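Local coordinates for tyrocidine synthetase 3 (PDB 2JGP), which belongs to a nonribosomal peptide synthetase that makes the antibiotic tyrocidine, its carrier and condensation domains probably serving peptide-bond formation, at residues Ile308-Leu321 against Ser496-Pro510. Residues are numbered along the deposited sequence; the frame is centred on the assembly and turned at random.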
ATOM      1  N   ILE A 308      -9.479 -10.397  16.741  1.00 60.63           N
ATOM      2  CA  ILE A 308     -10.827 -10.871  17.052  1.00 60.36           C
ATOM      3  C   ILE A 308     -11.630 -11.028  15.762  1.00 59.95           C
ATOM      4  O   ILE A 308     -11.476 -10.238  14.832  1.00 59.57           O
ATOM      5  CB  ILE A 308     -11.553  -9.912  18.033  1.00 60.54           C
ATOM      6  CG1 ILE A 308     -12.876 -10.521  18.510  1.00 61.61           C
ATOM      7  CG2 ILE A 308     -11.796  -8.558  17.390  1.00 60.59           C
ATOM      8  CD1 ILE A 308     -13.423  -9.880  19.766  1.00 61.97           C
ATOM      9  N   GLY A 309     -12.471 -12.061  15.712  1.00 59.59           N
ATOM     10  CA  GLY A 309     -13.330 -12.304  14.555  1.00 59.58           C
ATOM     11  C   GLY A 309     -14.589 -11.465  14.604  1.00 59.60           C
ATOM     12  O   GLY A 309     -15.184 -11.294  15.668  1.00 59.62           O
ATOM     13  N   ALA A 310     -15.004 -10.952  13.448  1.00 59.60           N
ATOM     14  CA  ALA A 310     -16.217 -10.132  13.347  1.00 59.62           C
ATOM     15  C   ALA A 310     -17.488 -10.983  13.285  1.00 59.66           C
ATOM     16  O   ALA A 310     -18.586 -10.488  13.539  1.00 60.02           O
ATOM     17  CB  ALA A 310     -16.136  -9.229  12.129  1.00 59.48           C
ATOM     18  N   GLY A 311     -17.333 -12.260  12.941  1.00 59.49           N
ATOM     19  CA  GLY A 311     -18.465 -13.155  12.736  1.00 59.14           C
ATOM     20  C   GLY A 311     -18.949 -13.098  11.298  1.00 58.92           C
ATOM     21  O   GLY A 311     -18.806 -12.076  10.624  1.00 58.76           O
ATOM     22  N   LYS A 312     -19.530 -14.200  10.831  1.00 58.59           N
ATOM     23  CA  LYS A 312     -20.046 -14.287   9.460  1.00 58.42           C
ATOM     24  C   LYS A 312     -21.169 -13.294   9.175  1.00 57.95           C
ATOM     25  O   LYS A 312     -21.183 -12.652   8.123  1.00 57.92           O
ATOM     26  CB  LYS A 312     -20.560 -15.699   9.176  1.00 58.69           C
ATOM     27  CG  LYS A 312     -19.469 -16.723   9.062  1.00 59.57           C
ATOM     28  CD  LYS A 312     -20.015 -18.100   8.759  1.00 60.66           C
ATOM     29  CE  LYS A 312     -18.903 -19.137   8.799  1.00 61.41           C
ATOM     30  NZ  LYS A 312     -19.421 -20.518   8.604  1.00 62.00           N
ATOM     31  N   ALA A 313     -22.113 -13.184  10.106  1.00 57.48           N
ATOM     32  CA  ALA A 313     -23.309 -12.367   9.902  1.00 57.13           C
ATOM     33  C   ALA A 313     -22.958 -10.896   9.702  1.00 56.89           C
ATOM     34  O   ALA A 313     -23.452 -10.256   8.775  1.00 56.55           O
ATOM     35  CB  ALA A 313     -24.261 -12.526  11.078  1.00 57.06           C
ATOM     36  N   LEU A 314     -22.107 -10.365  10.576  1.00 56.53           N
ATOM     37  CA  LEU A 314     -21.687  -8.963  10.481  1.00 56.56           C
ATOM     38  C   LEU A 314     -20.855  -8.686   9.230  1.00 56.78           C
ATOM     39  O   LEU A 314     -21.020  -7.643   8.577  1.00 56.64           O
ATOM     40  CB  LEU A 314     -20.893  -8.560  11.723  1.00 56.33           C
ATOM     41  CG  LEU A 314     -20.441  -7.100  11.804  1.00 56.13           C
ATOM     42  CD1 LEU A 314     -21.593  -6.128  11.571  1.00 55.91           C
ATOM     43  CD2 LEU A 314     -19.791  -6.862  13.164  1.00 55.56           C
ATOM     44  N   THR A 315     -19.956  -9.612   8.906  1.00 56.85           N
ATOM     45  CA  THR A 315     -19.144  -9.501   7.693  1.00 57.22           C
ATOM     46  C   THR A 315     -20.029  -9.361   6.459  1.00 57.50           C
ATOM     47  O   THR A 315     -19.778  -8.518   5.604  1.00 57.72           O
ATOM     48  CB  THR A 315     -18.209 -10.721   7.523  1.00 57.24           C
ATOM     49  OG1 THR A 315     -17.317 -10.789   8.639  1.00 56.81           O
ATOM     50  CG2 THR A 315     -17.390 -10.613   6.233  1.00 57.51           C
ATOM     51  N   GLU A 316     -21.074 -10.178   6.387  1.00 57.92           N
ATOM     52  CA  GLU A 316     -22.012 -10.134   5.268  1.00 58.27           C
ATOM     53  C   GLU A 316     -22.792  -8.816   5.245  1.00 57.94           C
ATOM     54  O   GLU A 316     -23.002  -8.234   4.186  1.00 58.15           O
ATOM     55  CB  GLU A 316     -22.978 -11.312   5.345  1.00 58.72           C
ATOM     56  CG  GLU A 316     -23.792 -11.506   4.090  1.00 60.61           C
ATOM     57  CD  GLU A 316     -24.768 -12.655   4.203  1.00 63.19           C
ATOM     58  OE1 GLU A 316     -24.739 -13.538   3.318  1.00 65.92           O
ATOM     59  OE2 GLU A 316     -25.563 -12.677   5.172  1.00 65.22           O
ATOM     60  N   GLY A 317     -23.219  -8.350   6.416  1.00 57.60           N
ATOM     61  CA  GLY A 317     -23.935  -7.084   6.520  1.00 57.32           C
ATOM     62  C   GLY A 317     -23.100  -5.902   6.065  1.00 57.02           C
ATOM     63  O   GLY A 317     -23.606  -4.997   5.404  1.00 56.30           O
ATOM     64  N   LEU A 318     -21.814  -5.908   6.423  1.00 56.86           N
ATOM     65  CA  LEU A 318     -20.899  -4.851   6.006  1.00 56.81           C
ATOM     66  C   LEU A 318     -20.728  -4.843   4.488  1.00 57.26           C
ATOM     67  O   LEU A 318     -20.751  -3.779   3.861  1.00 57.12           O
ATOM     68  CB  LEU A 318     -19.543  -5.005   6.714  1.00 56.94           C
ATOM     69  CG  LEU A 318     -19.593  -4.733   8.221  1.00 56.51           C
ATOM     70  CD1 LEU A 318     -18.310  -5.194   8.918  1.00 56.55           C
ATOM     71  CD2 LEU A 318     -19.841  -3.258   8.488  1.00 57.87           C
ATOM     72  N   HIS A 319     -20.581  -6.029   3.897  1.00 57.46           N
ATOM     73  CA  HIS A 319     -20.541  -6.158   2.433  1.00 58.03           C
ATOM     74  C   HIS A 319     -21.795  -5.577   1.784  1.00 58.13           C
ATOM     75  O   HIS A 319     -21.702  -4.829   0.814  1.00 58.35           O
ATOM     76  CB  HIS A 319     -20.368  -7.622   2.004  1.00 57.95           C
ATOM     77  CG  HIS A 319     -18.945  -8.085   1.995  1.00 59.10           C
ATOM     78  ND1 HIS A 319     -18.036  -7.674   1.041  1.00 59.76           N
ATOM     79  CD2 HIS A 319     -18.269  -8.914   2.826  1.00 60.21           C
ATOM     80  CE1 HIS A 319     -16.865  -8.237   1.282  1.00 60.58           C
ATOM     81  NE2 HIS A 319     -16.979  -8.990   2.362  1.00 60.52           N
ATOM     82  N   GLN A 320     -22.963  -5.913   2.326  1.00 58.59           N
ATOM     83  CA  GLN A 320     -24.224  -5.420   1.772  1.00 58.86           C
ATOM     84  C   GLN A 320     -24.375  -3.908   1.976  1.00 58.70           C
ATOM     85  O   GLN A 320     -24.929  -3.221   1.117  1.00 58.47           O
ATOM     86  CB  GLN A 320     -25.413  -6.171   2.373  1.00 59.43           C
ATOM     87  CG  GLN A 320     -25.459  -7.654   2.011  1.00 60.83           C
ATOM     88  CD  GLN A 320     -25.994  -7.930   0.604  1.00 63.50           C
ATOM     89  OE1 GLN A 320     -26.096  -7.030  -0.236  1.00 65.73           O
ATOM     90  NE2 GLN A 320     -26.347  -9.188   0.349  1.00 65.17           N
ATOM     91  N   LEU A 321     -23.876  -3.387   3.101  1.00 58.42           N
ATOM     92  CA  LEU A 321     -23.901  -1.937   3.341  1.00 58.37           C
ATOM     93  C   LEU A 321     -23.067  -1.199   2.291  1.00 58.34           C
ATOM     94  O   LEU A 321     -23.480  -0.153   1.773  1.00 57.95           O
ATOM     95  CB  LEU A 321     -23.388  -1.596   4.746  1.00 58.49           C
ATOM     96  CG  LEU A 321     -23.304  -0.092   5.054  1.00 58.39           C
ATOM     97  CD1 LEU A 321     -24.667   0.572   4.935  1.00 58.69           C
ATOM     98  CD2 LEU A 321     -22.701   0.142   6.426  1.00 58.40           C
ATOM     99  N   SER A 496     -11.253  -3.023  20.186  1.00 58.51           N
ATOM    100  CA  SER A 496     -11.674  -3.874  19.069  1.00 58.63           C
ATOM    101  C   SER A 496     -13.160  -4.241  19.136  1.00 58.56           C
ATOM    102  O   SER A 496     -13.856  -4.181  18.125  1.00 58.11           O
ATOM    103  CB  SER A 496     -10.828  -5.147  19.029  1.00 58.61           C
ATOM    104  OG  SER A 496      -9.447  -4.834  18.944  1.00 60.13           O
ATOM    105  N   ARG A 497     -13.635  -4.625  20.323  1.00 58.76           N
ATOM    106  CA  ARG A 497     -15.056  -4.915  20.537  1.00 58.63           C
ATOM    107  C   ARG A 497     -15.912  -3.693  20.219  1.00 58.54           C
ATOM    108  O   ARG A 497     -16.999  -3.825  19.664  1.00 57.92           O
ATOM    109  CB  ARG A 497     -15.327  -5.357  21.984  1.00 59.14           C
ATOM    110  CG  ARG A 497     -14.685  -6.685  22.382  1.00 59.58           C
ATOM    111  CD  ARG A 497     -15.296  -7.256  23.664  1.00 61.00           C
ATOM    112  NE  ARG A 497     -15.050  -6.414  24.840  1.00 61.52           N
ATOM    113  CZ  ARG A 497     -13.935  -6.424  25.573  1.00 62.38           C
ATOM    114  NH1 ARG A 497     -12.921  -7.234  25.276  1.00 62.11           N
ATOM    115  NH2 ARG A 497     -13.831  -5.609  26.620  1.00 62.41           N
ATOM    116  N   HIS A 498     -15.419  -2.508  20.584  1.00 58.43           N
ATOM    117  CA  HIS A 498     -16.122  -1.264  20.288  1.00 58.75           C
ATOM    118  C   HIS A 498     -16.211  -1.000  18.784  1.00 58.38           C
ATOM    119  O   HIS A 498     -17.217  -0.475  18.308  1.00 58.87           O
ATOM    120  CB  HIS A 498     -15.481  -0.076  21.012  1.00 58.97           C
ATOM    121  CG  HIS A 498     -15.774  -0.037  22.482  1.00 59.64           C
ATOM    122  ND1 HIS A 498     -16.775  -0.785  23.063  1.00 60.39           N
ATOM    123  CD2 HIS A 498     -15.214   0.680  23.482  1.00 60.09           C
ATOM    124  CE1 HIS A 498     -16.805  -0.545  24.363  1.00 60.55           C
ATOM    125  NE2 HIS A 498     -15.869   0.343  24.643  1.00 60.38           N
ATOM    126  N   PHE A 499     -15.182  -1.380  18.033  1.00 58.11           N
ATOM    127  CA  PHE A 499     -15.256  -1.300  16.574  1.00 57.79           C
ATOM    128  C   PHE A 499     -16.405  -2.170  16.048  1.00 57.44           C
ATOM    129  O   PHE A 499     -17.170  -1.747  15.173  1.00 57.12           O
ATOM    130  CB  PHE A 499     -13.941  -1.722  15.908  1.00 57.91           C
ATOM    131  CG  PHE A 499     -14.003  -1.700  14.402  1.00 57.59           C
ATOM    132  CD1 PHE A 499     -13.804  -0.517  13.705  1.00 57.87           C
ATOM    133  CD2 PHE A 499     -14.294  -2.854  13.687  1.00 57.80           C
ATOM    134  CE1 PHE A 499     -13.883  -0.489  12.318  1.00 57.86           C
ATOM    135  CE2 PHE A 499     -14.379  -2.833  12.296  1.00 58.67           C
ATOM    136  CZ  PHE A 499     -14.170  -1.647  11.615  1.00 58.39           C
ATOM    137  N   LEU A 500     -16.516  -3.383  16.585  1.00 57.08           N
ATOM    138  CA  LEU A 500     -17.553  -4.316  16.154  1.00 56.85           C
ATOM    139  C   LEU A 500     -18.946  -3.846  16.555  1.00 56.83           C
ATOM    140  O   LEU A 500     -19.904  -4.095  15.833  1.00 56.15           O
ATOM    141  CB  LEU A 500     -17.300  -5.718  16.712  1.00 56.93           C
ATOM    142  CG  LEU A 500     -16.008  -6.396  16.260  1.00 56.90           C
ATOM    143  CD1 LEU A 500     -15.868  -7.753  16.943  1.00 56.27           C
ATOM    144  CD2 LEU A 500     -15.965  -6.531  14.745  1.00 56.61           C
ATOM    145  N   THR A 501     -19.061  -3.185  17.707  1.00 56.81           N
ATOM    146  CA  THR A 501     -20.340  -2.608  18.112  1.00 57.18           C
ATOM    147  C   THR A 501     -20.730  -1.467  17.160  1.00 57.03           C
ATOM    148  O   THR A 501     -21.874  -1.388  16.721  1.00 56.68           O
ATOM    149  CB  THR A 501     -20.340  -2.134  19.590  1.00 57.46           C
ATOM    150  OG1 THR A 501     -19.341  -1.128  19.785  1.00 60.43           O
ATOM    151  CG2 THR A 501     -20.051  -3.293  20.529  1.00 56.09           C
ATOM    152  N   ILE A 502     -19.773  -0.605  16.820  1.00 56.73           N
ATOM    153  CA  ILE A 502     -20.035   0.472  15.868  1.00 56.58           C
ATOM    154  C   ILE A 502     -20.461  -0.123  14.522  1.00 56.36           C
ATOM    155  O   ILE A 502     -21.442   0.321  13.918  1.00 56.19           O
ATOM    156  CB  ILE A 502     -18.807   1.401  15.694  1.00 56.79           C
ATOM    157  CG1 ILE A 502     -18.596   2.241  16.956  1.00 56.83           C
ATOM    158  CG2 ILE A 502     -18.991   2.319  14.482  1.00 56.82           C
ATOM    159  CD1 ILE A 502     -17.216   2.871  17.052  1.00 57.90           C
ATOM    160  N   ALA A 503     -19.732  -1.143  14.076  1.00 56.00           N
ATOM    161  CA  ALA A 503     -20.010  -1.813  12.810  1.00 56.03           C
ATOM    162  C   ALA A 503     -21.420  -2.402  12.774  1.00 55.95           C
ATOM    163  O   ALA A 503     -22.137  -2.248  11.788  1.00 56.18           O
ATOM    164  CB  ALA A 503     -18.969  -2.905  12.549  1.00 55.65           C
ATOM    165  N   ALA A 504     -21.813  -3.065  13.856  1.00 56.09           N
ATOM    166  CA  ALA A 504     -23.147  -3.666  13.959  1.00 56.16           C
ATOM    167  C   ALA A 504     -24.243  -2.602  13.874  1.00 56.51           C
ATOM    168  O   ALA A 504     -25.241  -2.778  13.168  1.00 56.44           O
ATOM    169  CB  ALA A 504     -23.269  -4.460  15.257  1.00 56.20           C
ATOM    170  N   SER A 505     -24.033  -1.493  14.578  1.00 57.07           N
ATOM    171  CA  SER A 505     -25.004  -0.399  14.638  1.00 57.54           C
ATOM    172  C   SER A 505     -25.227   0.280  13.285  1.00 57.41           C
ATOM    173  O   SER A 505     -26.363   0.585  12.919  1.00 57.13           O
ATOM    174  CB  SER A 505     -24.541   0.648  15.651  1.00 57.63           C
ATOM    175  OG  SER A 505     -24.310   0.054  16.914  1.00 60.05           O
ATOM    176  N   ILE A 506     -24.143   0.525  12.551  1.00 57.38           N
ATOM    177  CA  ILE A 506     -24.243   1.184  11.248  1.00 57.53           C
ATOM    178  C   ILE A 506     -24.836   0.251  10.181  1.00 57.62           C
ATOM    179  O   ILE A 506     -25.492   0.719   9.251  1.00 57.18           O
ATOM    180  CB  ILE A 506     -22.897   1.815  10.785  1.00 57.74           C
ATOM    181  CG1 ILE A 506     -21.806   0.764  10.559  1.00 58.22           C
ATOM    182  CG2 ILE A 506     -22.418   2.834  11.807  1.00 57.65           C
ATOM    183  CD1 ILE A 506     -22.036  -0.123   9.347  1.00 59.55           C
ATOM    184  N   VAL A 507     -24.623  -1.058  10.323  1.00 57.57           N
ATOM    185  CA  VAL A 507     -25.291  -2.034   9.451  1.00 57.50           C
ATOM    186  C   VAL A 507     -26.804  -2.068   9.750  1.00 57.78           C
ATOM    187  O   VAL A 507     -27.632  -2.109   8.827  1.00 57.61           O
ATOM    188  CB  VAL A 507     -24.672  -3.450   9.592  1.00 57.33           C
ATOM    189  CG1 VAL A 507     -25.562  -4.507   8.940  1.00 56.94           C
ATOM    190  CG2 VAL A 507     -23.285  -3.486   8.964  1.00 57.00           C
ATOM    191  N   GLN A 508     -27.152  -2.048  11.038  1.00 58.08           N
ATOM    192  CA  GLN A 508     -28.552  -1.965  11.478  1.00 58.41           C
ATOM    193  C   GLN A 508     -29.242  -0.723  10.916  1.00 58.35           C
ATOM    194  O   GLN A 508     -30.362  -0.799  10.406  1.00 58.24           O
ATOM    195  CB  GLN A 508     -28.622  -1.931  13.013  1.00 58.61           C
ATOM    196  CG  GLN A 508     -30.049  -1.872  13.610  1.00 59.77           C
ATOM    197  CD  GLN A 508     -30.066  -1.460  15.075  1.00 61.58           C
ATOM    198  OE1 GLN A 508     -31.114  -1.476  15.726  1.00 63.88           O
ATOM    199  NE2 GLN A 508     -28.902  -1.099  15.605  1.00 63.22           N
ATOM    200  N   ASN A 509     -28.565   0.418  11.019  1.00 58.34           N
ATOM    201  CA  ASN A 509     -29.128   1.703  10.611  1.00 58.47           C
ATOM    202  C   ASN A 509     -28.028   2.651  10.128  1.00 58.42           C
ATOM    203  O   ASN A 509     -27.445   3.378  10.941  1.00 58.18           O
ATOM    204  CB  ASN A 509     -29.892   2.333  11.781  1.00 58.48           C
ATOM    205  CG  ASN A 509     -30.523   3.673  11.424  1.00 59.04           C
ATOM    206  OD1 ASN A 509     -30.573   4.068  10.256  1.00 59.20           O
ATOM    207  ND2 ASN A 509     -31.009   4.379  12.439  1.00 60.19           N
ATOM    208  N   PRO A 510     -27.749   2.650   8.809  1.00 58.66           N
ATOM    209  CA  PRO A 510     -26.697   3.496   8.239  1.00 58.99           C
ATOM    210  C   PRO A 510     -26.949   4.998   8.376  1.00 59.31           C
ATOM    211  O   PRO A 510     -26.020   5.782   8.223  1.00 59.67           O
ATOM    212  CB  PRO A 510     -26.677   3.110   6.758  1.00 59.05           C
ATOM    213  CG  PRO A 510     -27.478   1.870   6.638  1.00 59.07           C
ATOM    214  CD  PRO A 510     -28.411   1.826   7.780  1.00 58.58           C
TER
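Leu314 is a knob in the hole that Leu500, Ala503, Ala504 and Val507 form on the surface of helix 496-508. The first torsion (chi1 -177°) sets CG anti to the backbone N and carries the fork toward that helix; there Leu314 CD1 lies 3.8 Å from Ala504 CA, and CD2 faces the Ala503 methyl and the Leu500 carbonyl. One turn on, Gly317 lets the backbones come close, its CA 6.0 Å from Val507 CA. Val507 fills the position a side chain there would take, Val507 CG1 resting 3.9 Å from Gly317 CA. Val507 CG2 also touches Gly317 and presses on Leu318, the two side chains crossing at about a right angle, tightly, with Leu318 CD2 3.5 Å from Val507 CG2. The same leucine methyl reaches the tip of Ile506 and the Ala503 methyl. Pro510, just past helix 496-508, and Leu321 run past each other in opposite directions, Leu321 CD1 3.5 Å from Pro510 CG.

At the other end Leu500 packs against Ile308-Ala310, ahead of helix 312-321. Its CD1 meets the Gly309 carbonyl and the CG2 methyl of Ile308, while Leu500 CD2 lies 3.8 Å from Ala310 CB. Ile308 CG2 also touches the CB of Ser496, whose hydroxyl is bonded back to Met492 O.

Thr315 N and OG1 reach the carbonyl O of Gly311, the N-cap residue, from opposite faces of its plane; OG1 is also bonded to Met476 N, tying the helix start to strand 476-483.

The helix axes approach to 9.5 Å at 51°; this apolar packing joins helix 312-325, which follows edge strand 303-309, to the chain's last helix, 489-508. Through Ser496 and Phe499 the latter packs on the sheet containing strands 303-309 and 476-483, as helices flank the sheet in the CoA-dependent acyltransferase-like fold of condensation domains.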